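Maltose-binding protein MalE1 (Thermotoga maritima, PDB 6DTU) binds maltotetraose and, as a solute-binding protein of the periplasmic type, probably delivers maltose and related malto-oligosaccharides for uptake. Local coordinates at residues W341-D346 and K363-R368; G167-Q172 and I182-E187; L177-I182 and P332-M337; G192-K197 and A356-A361; F148-A153 and G203-S208. All coordinates share one frame; numbering follows the deposited sequence.

In the fold
Contacts 2 and 5 are buried, contacts 1 and 4 partly so, and contact 3 lies at the surface. Helix 358-374 serves both contact 1, where it runs back along helix 341-352, and contact 4, where its first turn meets helix 187-201. Contacts 2 and 3 share Ile-182 and the small sheet of strands 168-173, 176-178 and 181-183; Tyr-168 and Asp-181 join them by a probable hydrogen bond. Contact 5 touches contact 4 through Leu-196. The chemistry follows position: salt bridges at the more exposed margins of the helix pairs, backbone bonds and a CH-pi contact in contact 2, and mainly apolar packing in contacts 3 and 5.

Contact 1 (W341-D346 and K363-R368); sequences WAAMND and KNAVER. With GLC (alpha-D-glucopyranose), chain C; GLC (alpha-D-glucopyranose), chain B.
Arg-368 reaches from helix 358-374 to helix 341-352 across an antiparallel helix pair, the two segments' axes 8.8 Å apart at 164°. Its CG stands anti to the backbone N (chi1 175°) and the chain stays extended to NE, which carries it past Ala-343: CG and then CD, at 3.7 Å, pass the CB of Ala-343, and NE keeps the same company. The guanidinium then lies with one face on the backbone, the CA of Ala-343 over its centre. NH2 touches Ala-342 CB. One turn back, Ala-365 CB packs on Met-344 SD at 3.9 Å. On helix 341-352, Trp-341 faces the sugar: a glucose lies over one ring face, with CZ3 3.6 Å from its O5, and Ala-342 CB approaches O6 of the next glucose, so the helix that Arg-368 grips also lines the maltotetraose pocket. At the tip of Arg-368, NH1 donates to Asp-346 OD2 (2.6 Å, 166°) in the guanidinium plane, meeting that oxygen on its anti side, tilted somewhat out of the carboxylate plane.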
# COMPACT_ATOMS: atom_id res chain seq x y z
N TRP A 341 -4.35 -9.34 -8.36
CA TRP A 341 -4.89 -9.14 -7.02
C TRP A 341 -6.15 -9.96 -6.78
O TRP A 341 -6.28 -10.61 -5.74
CB TRP A 341 -5.21 -7.66 -6.81
CG TRP A 341 -4.03 -6.74 -7.03
CD1 TRP A 341 -3.84 -5.90 -8.09
CD2 TRP A 341 -2.90 -6.55 -6.16
NE1 TRP A 341 -2.68 -5.19 -7.93
CE2 TRP A 341 -2.08 -5.56 -6.76
CE3 TRP A 341 -2.51 -7.11 -4.93
CZ2 TRP A 341 -0.90 -5.11 -6.18
CZ3 TRP A 341 -1.34 -6.66 -4.35
CH2 TRP A 341 -0.53 -5.69 -4.98
N ALA A 342 -7.12 -9.89 -7.70
CA ALA A 342 -8.40 -10.55 -7.46
C ALA A 342 -8.26 -12.07 -7.41
O ALA A 342 -8.91 -12.72 -6.59
CB ALA A 342 -9.43 -10.12 -8.51
N ALA A 343 -7.44 -12.65 -8.29
CA ALA A 343 -7.20 -14.09 -8.26
C ALA A 343 -6.57 -14.52 -6.94
O ALA A 343 -6.96 -15.54 -6.35
CB ALA A 343 -6.30 -14.49 -9.42
N MET A 344 -5.61 -13.75 -6.44
CA MET A 344 -4.96 -14.12 -5.19
C MET A 344 -5.87 -13.91 -3.98
O MET A 344 -5.90 -14.75 -3.08
CB MET A 344 -3.64 -13.37 -5.04
CG MET A 344 -2.56 -13.79 -6.04
SD MET A 344 -2.15 -15.55 -5.91
CE MET A 344 -1.32 -15.53 -4.33
N ASN A 345 -6.64 -12.81 -3.98
CA ASN A 345 -7.62 -12.60 -2.92
C ASN A 345 -8.62 -13.75 -2.87
O ASN A 345 -8.97 -14.24 -1.79
CB ASN A 345 -8.39 -11.30 -3.15
CG ASN A 345 -7.58 -10.07 -2.86
OD1 ASN A 345 -6.49 -10.13 -2.27
ND2 ASN A 345 -8.10 -8.94 -3.25
N ASP A 346 -9.09 -14.18 -4.04
CA ASP A 346 -10.04 -15.28 -4.08
C ASP A 346 -9.42 -16.56 -3.53
O ASP A 346 -10.06 -17.29 -2.76
CB ASP A 346 -10.56 -15.44 -5.51
CG ASP A 346 -11.57 -14.34 -5.89
OD1 ASP A 346 -11.91 -13.48 -5.04
OD2 ASP A 346 -12.02 -14.34 -7.05
N LYS A 363 -2.64 -23.01 -7.08
CA LYS A 363 -2.51 -23.52 -8.44
C LYS A 363 -3.59 -22.93 -9.34
O LYS A 363 -3.30 -22.44 -10.43
CB LYS A 363 -2.60 -25.05 -8.43
CG LYS A 363 -2.46 -25.72 -9.79
CD LYS A 363 -2.40 -27.23 -9.62
CE LYS A 363 -2.72 -27.94 -10.91
NZ LYS A 363 -3.59 -29.12 -10.66
N ASN A 364 -4.84 -22.95 -8.87
CA ASN A 364 -5.93 -22.39 -9.65
C ASN A 364 -5.77 -20.88 -9.81
O ASN A 364 -6.10 -20.33 -10.87
CB ASN A 364 -7.28 -22.75 -9.02
CG ASN A 364 -7.59 -24.23 -9.14
OD1 ASN A 364 -6.91 -24.96 -9.86
ND2 ASN A 364 -8.64 -24.67 -8.45
N ALA A 365 -5.26 -20.21 -8.77
CA ALA A 365 -5.04 -18.76 -8.88
C ALA A 365 -4.07 -18.43 -10.01
O ALA A 365 -4.33 -17.53 -10.81
CB ALA A 365 -4.53 -18.18 -7.56
N VAL A 366 -2.97 -19.16 -10.10
CA VAL A 366 -1.98 -18.89 -11.14
C VAL A 366 -2.54 -19.21 -12.53
O VAL A 366 -2.28 -18.47 -13.49
CB VAL A 366 -0.66 -19.63 -10.82
CG1 VAL A 366 0.29 -19.60 -12.00
CG2 VAL A 366 0.01 -19.01 -9.59
N GLU A 367 -3.32 -20.28 -12.67
CA GLU A 367 -3.95 -20.53 -13.97
C GLU A 367 -4.92 -19.42 -14.33
O GLU A 367 -5.03 -19.04 -15.51
CB GLU A 367 -4.69 -21.87 -13.96
CG GLU A 367 -3.89 -23.04 -13.41
CD GLU A 367 -4.55 -24.39 -13.65
OE1 GLU A 367 -3.82 -25.39 -13.84
OE2 GLU A 367 -5.80 -24.46 -13.63
N ARG A 368 -5.60 -18.86 -13.34
CA ARG A 368 -6.49 -17.74 -13.61
C ARG A 368 -5.71 -16.51 -14.04
O ARG A 368 -6.06 -15.86 -15.03
CB ARG A 368 -7.36 -17.45 -12.39
CG ARG A 368 -8.24 -16.23 -12.52
CD ARG A 368 -9.10 -16.02 -11.28
NE ARG A 368 -9.58 -14.64 -11.17
CZ ARG A 368 -10.37 -14.22 -10.19
NH1 ARG A 368 -10.76 -15.07 -9.25
NH2 ARG A 368 -10.77 -12.96 -10.15
C1 GLC C . -2.63 -2.58 -3.20
C2 GLC C . -2.58 -2.04 -4.57
C3 GLC C . -3.95 -1.87 -5.15
C4 GLC C . -4.70 -3.15 -5.20
C5 GLC C . -4.80 -3.77 -3.78
C6 GLC C . -5.36 -5.06 -3.80
O2 GLC C . -1.93 -0.74 -4.53
O3 GLC C . -3.84 -1.33 -6.50
O4 GLC C . -6.04 -2.86 -5.68
O5 GLC C . -3.36 -3.87 -3.19
O6 GLC C . -5.47 -5.52 -2.47
C1 GLC B . -6.26 -3.29 -7.01
C2 GLC B . -7.10 -2.28 -7.69
C3 GLC B . -8.48 -2.29 -7.14
C4 GLC B . -9.12 -3.64 -7.23
C5 GLC B . -8.32 -4.68 -6.42
C6 GLC B . -8.84 -6.02 -6.51
O2 GLC B . -6.49 -0.94 -7.48
O3 GLC B . -9.26 -1.32 -7.91
O4 GLC B . -10.46 -3.56 -6.71
O5 GLC B . -6.89 -4.63 -7.01
O6 GLC B . -8.83 -6.43 -7.85

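Contact 2 (G167-Q172 and I182-E187); sequences GYVFKQ and IGLANE
Gly-183 lies against the Tyr-168 ring, its CA 3.6 Å from the ring centroid and over the face, a CH-pi contact. Lys-171 CD lies over the opposite face, toward its rim. Gly-183 N donates to Val-169 O at 3.2 Å, from above the carbonyl plane, while Ile-182 CA sends a C-H to the same oxygen. Phe-170 and Ile-182 form an antiparallel non-hydrogen-bonded pair, side by side, pointing the same way, with Ile-182 CG1 at the ring edge, 4.1 Å from Phe-170 CD1. With chi1 at 56°, Tyr-168 CG sits between its backbone N and carbonyl carbon, folding the ring over Gly-183. Tyr-168 OH is hydrogen-bonded to Asp-181 OD1, and a water links that OH to Asn-186 ND2. That amide, at 76° to the ring, is fixed in turn: OD1 caps the next helix at Ala-189 N, and ND2 binds Gly-166 O. The contact closes one side of the three-stranded sheet, with Ile-182 against helix 358-374, Val-169 and Leu-184 against helix 155-164, and helix 187-201 starting just beyond Asn-186.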
# COMPACT_ATOMS: atom_id res chain seq x y z
N GLY A 167 8.21 -17.19 -2.75
CA GLY A 167 7.24 -16.90 -3.78
C GLY A 167 7.57 -15.59 -4.48
O GLY A 167 8.36 -14.80 -3.98
N TYR A 168 6.98 -15.38 -5.65
CA TYR A 168 7.17 -14.13 -6.38
C TYR A 168 5.98 -13.93 -7.31
O TYR A 168 5.28 -14.88 -7.64
CB TYR A 168 8.51 -14.07 -7.13
CG TYR A 168 8.74 -15.21 -8.10
CD1 TYR A 168 8.22 -15.16 -9.39
CD2 TYR A 168 9.47 -16.33 -7.74
CE1 TYR A 168 8.43 -16.20 -10.30
CE2 TYR A 168 9.67 -17.37 -8.64
CZ TYR A 168 9.15 -17.30 -9.90
OH TYR A 168 9.36 -18.35 -10.77
N VAL A 169 5.75 -12.67 -7.70
CA VAL A 169 4.67 -12.39 -8.65
C VAL A 169 5.14 -12.76 -10.05
O VAL A 169 4.76 -13.80 -10.58
CB VAL A 169 4.19 -10.92 -8.58
CG1 VAL A 169 2.97 -10.71 -9.50
CG2 VAL A 169 3.86 -10.54 -7.14
N PHE A 170 5.98 -11.92 -10.63
CA PHE A 170 6.59 -12.15 -11.93
C PHE A 170 8.09 -12.29 -11.71
O PHE A 170 8.69 -11.51 -10.95
CB PHE A 170 6.31 -10.96 -12.86
CG PHE A 170 4.83 -10.64 -13.05
CD1 PHE A 170 3.95 -11.62 -13.45
CD2 PHE A 170 4.35 -9.36 -12.85
CE1 PHE A 170 2.60 -11.34 -13.64
CE2 PHE A 170 2.99 -9.07 -13.02
CZ PHE A 170 2.12 -10.05 -13.42
N LYS A 171 8.70 -13.26 -12.37
CA LYS A 171 10.11 -13.53 -12.15
C LYS A 171 10.95 -12.32 -12.51
O LYS A 171 10.81 -11.75 -13.60
CB LYS A 171 10.56 -14.75 -12.97
CG LYS A 171 12.00 -15.20 -12.69
CD LYS A 171 12.14 -15.79 -11.30
CE LYS A 171 13.56 -16.22 -11.03
NZ LYS A 171 13.63 -17.17 -9.88
N GLN A 172 11.79 -11.89 -11.58
CA GLN A 172 12.72 -10.81 -11.84
C GLN A 172 13.90 -11.40 -12.62
O GLN A 172 14.55 -12.33 -12.14
CB GLN A 172 13.20 -10.20 -10.53
CG GLN A 172 14.13 -9.00 -10.70
CD GLN A 172 13.47 -7.86 -11.46
OE1 GLN A 172 12.62 -7.16 -10.91
NE2 GLN A 172 13.85 -7.68 -12.72
N ILE A 182 5.21 -16.94 -13.40
CA ILE A 182 4.49 -16.53 -12.20
C ILE A 182 4.87 -17.45 -11.05
O ILE A 182 4.89 -18.68 -11.22
CB ILE A 182 2.97 -16.52 -12.45
CG1 ILE A 182 2.63 -15.52 -13.56
CG2 ILE A 182 2.20 -16.17 -11.19
CD1 ILE A 182 1.16 -15.52 -13.92
N GLY A 183 5.20 -16.88 -9.88
CA GLY A 183 5.67 -17.70 -8.78
C GLY A 183 4.77 -17.74 -7.56
O GLY A 183 5.22 -18.01 -6.44
N LEU A 184 3.49 -17.49 -7.76
CA LEU A 184 2.55 -17.43 -6.65
C LEU A 184 1.99 -18.79 -6.27
O LEU A 184 1.09 -18.85 -5.42
CB LEU A 184 1.43 -16.44 -6.98
CG LEU A 184 1.95 -15.02 -7.17
CD1 LEU A 184 0.82 -14.16 -7.71
CD2 LEU A 184 2.46 -14.46 -5.86
N ALA A 185 2.45 -19.87 -6.91
CA ALA A 185 2.12 -21.22 -6.50
C ALA A 185 3.35 -22.11 -6.45
O ALA A 185 3.22 -23.34 -6.53
CB ALA A 185 1.04 -21.86 -7.38
N ASN A 186 4.54 -21.52 -6.34
CA ASN A 186 5.74 -22.33 -6.16
C ASN A 186 5.80 -22.81 -4.71
O ASN A 186 4.94 -22.51 -3.89
CB ASN A 186 6.99 -21.61 -6.67
CG ASN A 186 7.41 -20.42 -5.82
OD1 ASN A 186 6.96 -20.22 -4.69
ND2 ASN A 186 8.31 -19.62 -6.37
N GLU A 187 6.83 -23.59 -4.38
CA GLU A 187 6.84 -24.19 -3.05
C GLU A 187 7.00 -23.13 -1.96
O GLU A 187 6.48 -23.32 -0.85
CB GLU A 187 7.88 -25.31 -2.95
CG GLU A 187 7.59 -26.49 -3.89
CD GLU A 187 6.21 -27.12 -3.69
OE1 GLU A 187 5.84 -27.44 -2.54
OE2 GLU A 187 5.49 -27.30 -4.70
O HOH W 1 8.60 -20.45 -9.51

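Contact 3 (L177-I182 and P332-M337); sequences LDVNDI and PNVPQM
The flat amide of Gln-336 turns one face to the two methyls of Val-179: CG1 is 3.7 Å from OE1 and 3.9 Å from CD, while CG2 approaches CD at 4.1 Å. The puckered pyrrolidine of Pro-332 meets Leu-177 CD1 through its CB and CG. Here the corner between the two outer strands, 176-178 and 181-183, of the small three-stranded antiparallel sheet packs on the loop between strand 329-330 and helix 341-352: strand 176-178 leads into a type I turn from Asp-178 to Asp-181, and Leu-177 and Val-179 both project toward the loop. Gln-336 crosses Val-179 at about a right angle. Its chain bends at chi2 (85°), which turns the face of the amide onto the valine, and CB and CG of the glutamine share in the packing. Val-334 spans both apolar residues of this corner, offering CG2 to Val-179 CG1 and CG1 to Leu-177 CD1, each at 4.1 Å. Phe-170 of the central strand touches Val-334 and Gln-336 too, and Ile-373 of helix 358-374 lies against Gln-336. Within the corner, an Asx turn accompanies the type I turn: Asp-178 OD1 accepts from Asn-180 N at 3.0 Å, met from above the carboxylate plane. Leu-177, with CG beside its backbone N, crosses Pro-332 at about a right angle and sets CD1 3.6 Å from the proline CB.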
# COMPACT_ATOMS: atom_id res chain seq x y z
N LEU A 177 10.90 -7.90 -15.64
CA LEU A 177 9.95 -8.86 -15.09
C LEU A 177 9.43 -9.77 -16.19
O LEU A 177 9.06 -9.29 -17.27
CB LEU A 177 8.76 -8.12 -14.46
CG LEU A 177 8.98 -7.26 -13.23
CD1 LEU A 177 7.65 -6.68 -12.83
CD2 LEU A 177 9.57 -8.09 -12.10
N ASP A 178 9.39 -11.08 -15.92
CA ASP A 178 8.87 -12.06 -16.88
C ASP A 178 7.43 -12.34 -16.48
O ASP A 178 7.17 -13.16 -15.59
CB ASP A 178 9.70 -13.34 -16.85
CG ASP A 178 9.26 -14.36 -17.92
OD1 ASP A 178 8.23 -14.13 -18.60
OD2 ASP A 178 9.91 -15.42 -18.07
N VAL A 179 6.48 -11.71 -17.17
CA VAL A 179 5.08 -11.90 -16.83
C VAL A 179 4.58 -13.29 -17.17
O VAL A 179 3.47 -13.66 -16.75
CB VAL A 179 4.11 -10.82 -17.38
CG1 VAL A 179 4.49 -9.43 -16.86
CG2 VAL A 179 4.04 -10.87 -18.89
N ASN A 180 5.35 -14.06 -17.94
CA ASN A 180 4.99 -15.43 -18.24
C ASN A 180 5.52 -16.42 -17.22
O ASN A 180 5.25 -17.62 -17.33
CB ASN A 180 5.44 -15.82 -19.65
CG ASN A 180 4.58 -15.20 -20.71
OD1 ASN A 180 4.73 -14.02 -21.04
ND2 ASN A 180 3.67 -15.99 -21.26
N ASP A 181 6.26 -15.95 -16.22
CA ASP A 181 6.83 -16.78 -15.18
C ASP A 181 6.26 -16.28 -13.86
O ASP A 181 6.77 -15.33 -13.27
CB ASP A 181 8.36 -16.73 -15.23
CG ASP A 181 9.02 -17.61 -14.17
OD1 ASP A 181 8.37 -18.00 -13.19
OD2 ASP A 181 10.22 -17.90 -14.33
N ILE A 182 5.21 -16.94 -13.40
CA ILE A 182 4.49 -16.53 -12.20
C ILE A 182 4.87 -17.45 -11.05
O ILE A 182 4.89 -18.68 -11.22
CB ILE A 182 2.97 -16.52 -12.45
CG1 ILE A 182 2.63 -15.52 -13.56
CG2 ILE A 182 2.20 -16.17 -11.19
CD1 ILE A 182 1.16 -15.52 -13.92
N PRO A 332 5.15 -4.68 -8.71
CA PRO A 332 5.27 -4.37 -10.14
C PRO A 332 4.33 -3.25 -10.54
O PRO A 332 3.25 -3.09 -9.97
CB PRO A 332 4.86 -5.67 -10.82
CG PRO A 332 5.12 -6.72 -9.82
CD PRO A 332 4.84 -6.10 -8.48
N ASN A 333 4.72 -2.50 -11.56
CA ASN A 333 3.81 -1.52 -12.13
C ASN A 333 3.38 -1.88 -13.54
O ASN A 333 2.70 -1.08 -14.19
CB ASN A 333 4.34 -0.08 -12.02
CG ASN A 333 5.40 0.26 -13.06
OD1 ASN A 333 5.82 -0.57 -13.87
ND2 ASN A 333 5.82 1.52 -13.06
N VAL A 334 3.72 -3.07 -14.01
CA VAL A 334 3.40 -3.49 -15.38
C VAL A 334 1.89 -3.63 -15.52
O VAL A 334 1.20 -3.84 -14.51
CB VAL A 334 4.17 -4.77 -15.74
CG1 VAL A 334 5.65 -4.49 -15.69
CG2 VAL A 334 3.79 -5.93 -14.80
N PRO A 335 1.32 -3.50 -16.72
CA PRO A 335 -0.15 -3.61 -16.84
C PRO A 335 -0.68 -4.93 -16.34
O PRO A 335 -1.84 -4.99 -15.91
CB PRO A 335 -0.41 -3.45 -18.35
CG PRO A 335 0.79 -2.77 -18.87
CD PRO A 335 1.96 -3.16 -18.00
N GLN A 336 0.13 -5.98 -16.41
CA GLN A 336 -0.27 -7.33 -16.02
C GLN A 336 -0.51 -7.49 -14.53
O GLN A 336 -1.01 -8.53 -14.10
CB GLN A 336 0.75 -8.36 -16.52
CG GLN A 336 0.81 -8.50 -18.05
CD GLN A 336 1.71 -7.48 -18.71
OE1 GLN A 336 2.39 -6.69 -18.05
NE2 GLN A 336 1.72 -7.48 -20.04
N MET A 337 -0.13 -6.51 -13.70
CA MET A 337 -0.42 -6.64 -12.28
C MET A 337 -1.92 -6.60 -12.01
O MET A 337 -2.37 -7.09 -10.98
CB MET A 337 0.30 -5.54 -11.50
CG MET A 337 0.38 -5.77 -9.99
SD MET A 337 1.30 -7.29 -9.62
CE MET A 337 0.87 -7.51 -7.90

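Contact 4 (G192-K197 and A356-A361); sequences GVKLLK and ATVEEA
Val-193 and Val-358 meet at a slant, branch against branch: Val-358 CG1 presses on Val-193 CB at 3.6 Å and on CG1 at 3.7 Å. Val-358 CG1 stands anti to the backbone N (chi1 169°), leaving CG2 beside that nitrogen, and the two methyls divide the opposing surface. CG1 goes to Val-193, whereas Val-358 CG2 lies between Val-193 CG1 and the aliphatic part of Lys-194, 4.0 Å from Lys-194 CG. Lys-197 CD comes up to Val-358 CG2 more loosely, at 4.3 Å. This is helix-to-helix packing: the first turn of helix 358-374 sets its leading valine on the side of helix 187-201. Thr-357 is the N-cap of that turn, OG1 accepting from Glu-360 N at 3.1 Å. Leu-348 of helix 341-352 and Ile-162 of helix 155-164 also touch Val-193, so the valine pair lies at a junction of four helices. Toward the surface, Lys-194 and Glu-359 cross at about a right angle. The lysine runs extended past Val-358, then bends at chi4 (-49°), bringing NZ to Glu-359 OE1 in a long salt bridge of 3.4 Å whose hydrogen bond is weak. Lys-194 CE meanwhile rests 3.5 Å from Glu-359 OE2.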
# COMPACT_ATOMS: atom_id res chain seq x y z
N GLY A 192 4.39 -20.18 2.53
CA GLY A 192 3.91 -18.94 3.11
C GLY A 192 2.42 -18.94 3.37
O GLY A 192 1.95 -18.45 4.40
N VAL A 193 1.63 -19.48 2.43
CA VAL A 193 0.19 -19.55 2.67
C VAL A 193 -0.14 -20.63 3.69
O VAL A 193 -1.15 -20.55 4.39
CB VAL A 193 -0.54 -19.72 1.32
CG1 VAL A 193 -2.05 -19.84 1.52
CG2 VAL A 193 -0.25 -18.52 0.40
N LYS A 194 0.72 -21.65 3.81
CA LYS A 194 0.54 -22.62 4.88
C LYS A 194 0.77 -21.99 6.25
O LYS A 194 0.16 -22.42 7.23
CB LYS A 194 1.41 -23.85 4.67
CG LYS A 194 0.87 -24.77 3.59
CD LYS A 194 1.68 -26.06 3.56
CE LYS A 194 1.12 -27.03 2.53
NZ LYS A 194 -0.36 -27.21 2.64
N LEU A 195 1.64 -20.97 6.33
CA LEU A 195 1.76 -20.21 7.57
C LEU A 195 0.46 -19.44 7.86
O LEU A 195 -0.03 -19.46 8.99
CB LEU A 195 2.97 -19.28 7.51
CG LEU A 195 3.19 -18.34 8.71
CD1 LEU A 195 3.45 -19.15 9.96
CD2 LEU A 195 4.31 -17.34 8.45
N LEU A 196 -0.14 -18.81 6.84
CA LEU A 196 -1.43 -18.17 7.04
C LEU A 196 -2.45 -19.18 7.55
O LEU A 196 -3.20 -18.90 8.50
CB LEU A 196 -1.92 -17.54 5.73
CG LEU A 196 -3.39 -17.09 5.70
CD1 LEU A 196 -3.60 -16.00 6.74
CD2 LEU A 196 -3.75 -16.61 4.31
N LYS A 197 -2.47 -20.37 6.95
CA LYS A 197 -3.45 -21.37 7.38
C LYS A 197 -3.19 -21.81 8.81
O LYS A 197 -4.13 -22.02 9.59
CB LYS A 197 -3.49 -22.56 6.42
CG LYS A 197 -4.62 -23.52 6.76
CD LYS A 197 -4.89 -24.55 5.69
CE LYS A 197 -6.19 -25.25 6.00
NZ LYS A 197 -7.35 -24.48 5.46
N ALA A 356 -10.47 -25.27 0.32
CA ALA A 356 -9.53 -25.89 -0.60
C ALA A 356 -8.18 -25.98 0.10
O ALA A 356 -7.90 -25.23 1.04
CB ALA A 356 -9.40 -25.10 -1.91
N THR A 357 -7.35 -26.91 -0.35
CA THR A 357 -5.99 -26.97 0.13
C THR A 357 -5.22 -25.76 -0.39
O THR A 357 -5.65 -25.07 -1.32
CB THR A 357 -5.28 -28.24 -0.34
OG1 THR A 357 -5.04 -28.15 -1.76
CG2 THR A 357 -6.12 -29.47 -0.03
N VAL A 358 -4.09 -25.48 0.26
CA VAL A 358 -3.27 -24.36 -0.18
C VAL A 358 -2.79 -24.58 -1.61
O VAL A 358 -2.83 -23.67 -2.44
CB VAL A 358 -2.10 -24.12 0.79
CG1 VAL A 358 -1.09 -23.13 0.20
CG2 VAL A 358 -2.62 -23.63 2.12
N GLU A 359 -2.35 -25.81 -1.91
CA GLU A 359 -1.76 -26.09 -3.21
C GLU A 359 -2.79 -25.96 -4.32
O GLU A 359 -2.48 -25.43 -5.40
CB GLU A 359 -1.18 -27.51 -3.20
CG GLU A 359 -0.01 -27.69 -2.24
CD GLU A 359 -0.38 -28.33 -0.89
OE1 GLU A 359 -1.51 -28.15 -0.38
OE2 GLU A 359 0.52 -28.99 -0.34
N GLU A 360 -4.00 -26.45 -4.08
CA GLU A 360 -5.07 -26.32 -5.07
C GLU A 360 -5.48 -24.87 -5.25
O GLU A 360 -5.71 -24.42 -6.37
CB GLU A 360 -6.27 -27.15 -4.64
CG GLU A 360 -7.36 -27.25 -5.70
CD GLU A 360 -6.98 -28.14 -6.89
OE1 GLU A 360 -5.88 -28.74 -6.89
OE2 GLU A 360 -7.81 -28.24 -7.82
N ALA A 361 -5.59 -24.13 -4.15
CA ALA A 361 -6.08 -22.76 -4.27
C ALA A 361 -5.09 -21.91 -5.05
O ALA A 361 -5.48 -21.13 -5.92
CB ALA A 361 -6.33 -22.17 -2.89

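Contact 5 (F148-A153 and G203-S208); sequences FITSAA and GILDPS
Leu-205 packs against strand 146-149, an outer strand of a four-stranded mixed sheet, just after helix 187-201 ends in a Schellman motif at Gly-203. Apolar contacts carry most of the joint. Leu-205 CD2 sits 3.5 Å from Phe-148 CD2, approaching the ring at a slant, and continues along the backbone to Ile-149 CA and Thr-150 N. Its other methyl, CD1, turns to Ala-152 CB at 4.1 Å. Ile-204 adds CG2 against Phe-148 CB, the two side chains crossing at about a right angle. Phe-148 has CG anti to the backbone N (chi1 177°), and the ring extends on to Leu-130 and Ala-134 of helix 127-140. Polar links are fewer. A water accepts from Phe-148 N and lies 2.8 Å from Ile-204 O, while the carbonyl oxygens of Phe-148 and Ile-204, two acceptors 3.1 Å apart, are both bound by Arg-146 NH2, which would ease their mutual repulsion. The buried Thr-150 N has no polar partner; Leu-205 CD2 lies 3.7 Å from it. Further along the loop, Asp-206 opens an Asx turn: its OD2 takes Ser-208 N and, from the opposite face of the carboxylate, Ser-208 OG at 2.6 Å.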
# COMPACT_ATOMS: atom_id res chain seq x y z
N PHE A 148 -3.85 -10.87 17.76
CA PHE A 148 -3.25 -10.56 16.46
C PHE A 148 -4.34 -10.48 15.40
O PHE A 148 -5.24 -11.32 15.37
CB PHE A 148 -2.22 -11.63 16.07
CG PHE A 148 -1.62 -11.42 14.72
CD1 PHE A 148 -0.65 -10.44 14.52
CD2 PHE A 148 -2.05 -12.17 13.63
CE1 PHE A 148 -0.12 -10.21 13.25
CE2 PHE A 148 -1.52 -11.96 12.36
CZ PHE A 148 -0.54 -10.97 12.18
N ILE A 149 -4.25 -9.46 14.54
CA ILE A 149 -5.15 -9.31 13.40
C ILE A 149 -4.38 -8.79 12.20
O ILE A 149 -3.60 -7.84 12.30
CB ILE A 149 -6.35 -8.37 13.66
CG1 ILE A 149 -6.92 -8.50 15.07
CG2 ILE A 149 -7.46 -8.63 12.64
CD1 ILE A 149 -8.02 -7.47 15.31
N THR A 150 -4.67 -9.36 11.03
CA THR A 150 -4.42 -8.68 9.77
C THR A 150 -5.54 -9.07 8.82
O THR A 150 -6.45 -9.82 9.18
CB THR A 150 -3.01 -8.93 9.23
OG1 THR A 150 -2.77 -8.03 8.14
CG2 THR A 150 -2.87 -10.37 8.72
N SER A 151 -5.48 -8.54 7.59
CA SER A 151 -6.50 -8.86 6.60
C SER A 151 -6.17 -10.23 6.02
O SER A 151 -5.40 -10.36 5.06
CB SER A 151 -6.55 -7.76 5.55
OG SER A 151 -7.73 -7.90 4.78
N ALA A 152 -6.79 -11.27 6.60
CA ALA A 152 -6.33 -12.65 6.42
C ALA A 152 -6.46 -13.16 4.99
O ALA A 152 -5.70 -14.04 4.57
CB ALA A 152 -7.10 -13.56 7.37
N ALA A 153 -7.42 -12.64 4.23
CA ALA A 153 -7.73 -13.16 2.91
C ALA A 153 -7.31 -12.22 1.80
O ALA A 153 -7.68 -12.43 0.64
CB ALA A 153 -9.22 -13.47 2.80
N GLY A 203 -6.25 -20.51 15.64
CA GLY A 203 -7.18 -19.56 16.23
C GLY A 203 -6.65 -18.15 16.43
O GLY A 203 -7.32 -17.34 17.08
N ILE A 204 -5.47 -17.85 15.89
CA ILE A 204 -4.87 -16.52 15.99
C ILE A 204 -5.58 -15.54 15.06
O ILE A 204 -5.69 -14.34 15.35
CB ILE A 204 -3.38 -16.62 15.63
CG1 ILE A 204 -2.70 -17.71 16.45
CG2 ILE A 204 -2.66 -15.28 15.78
CD1 ILE A 204 -2.74 -17.43 17.91
N LEU A 205 -6.00 -16.03 13.89
CA LEU A 205 -6.77 -15.27 12.93
C LEU A 205 -8.12 -15.93 12.74
O LEU A 205 -8.26 -17.16 12.81
CB LEU A 205 -6.08 -15.20 11.57
CG LEU A 205 -4.82 -14.34 11.52
CD1 LEU A 205 -4.25 -14.40 10.13
CD2 LEU A 205 -5.09 -12.90 11.97
N ASP A 206 -9.10 -15.11 12.49
CA ASP A 206 -10.44 -15.59 12.23
C ASP A 206 -10.73 -15.47 10.74
O ASP A 206 -10.30 -14.50 10.10
CB ASP A 206 -11.46 -14.77 13.02
CG ASP A 206 -12.87 -15.34 12.90
OD1 ASP A 206 -13.21 -16.27 13.66
OD2 ASP A 206 -13.63 -14.88 12.02
N PRO A 207 -11.46 -16.43 10.17
CA PRO A 207 -11.74 -16.41 8.73
C PRO A 207 -12.37 -15.12 8.23
O PRO A 207 -12.23 -14.79 7.05
CB PRO A 207 -12.70 -17.60 8.56
CG PRO A 207 -12.38 -18.52 9.69
CD PRO A 207 -11.94 -17.66 10.83
N SER A 208 -13.04 -14.37 9.10
CA SER A 208 -13.68 -13.13 8.69
C SER A 208 -12.77 -11.91 8.79
O SER A 208 -13.20 -10.82 8.39
CB SER A 208 -14.93 -12.87 9.53
OG SER A 208 -14.56 -12.70 10.89
O HOH W 2 -5.89 -13.00 17.83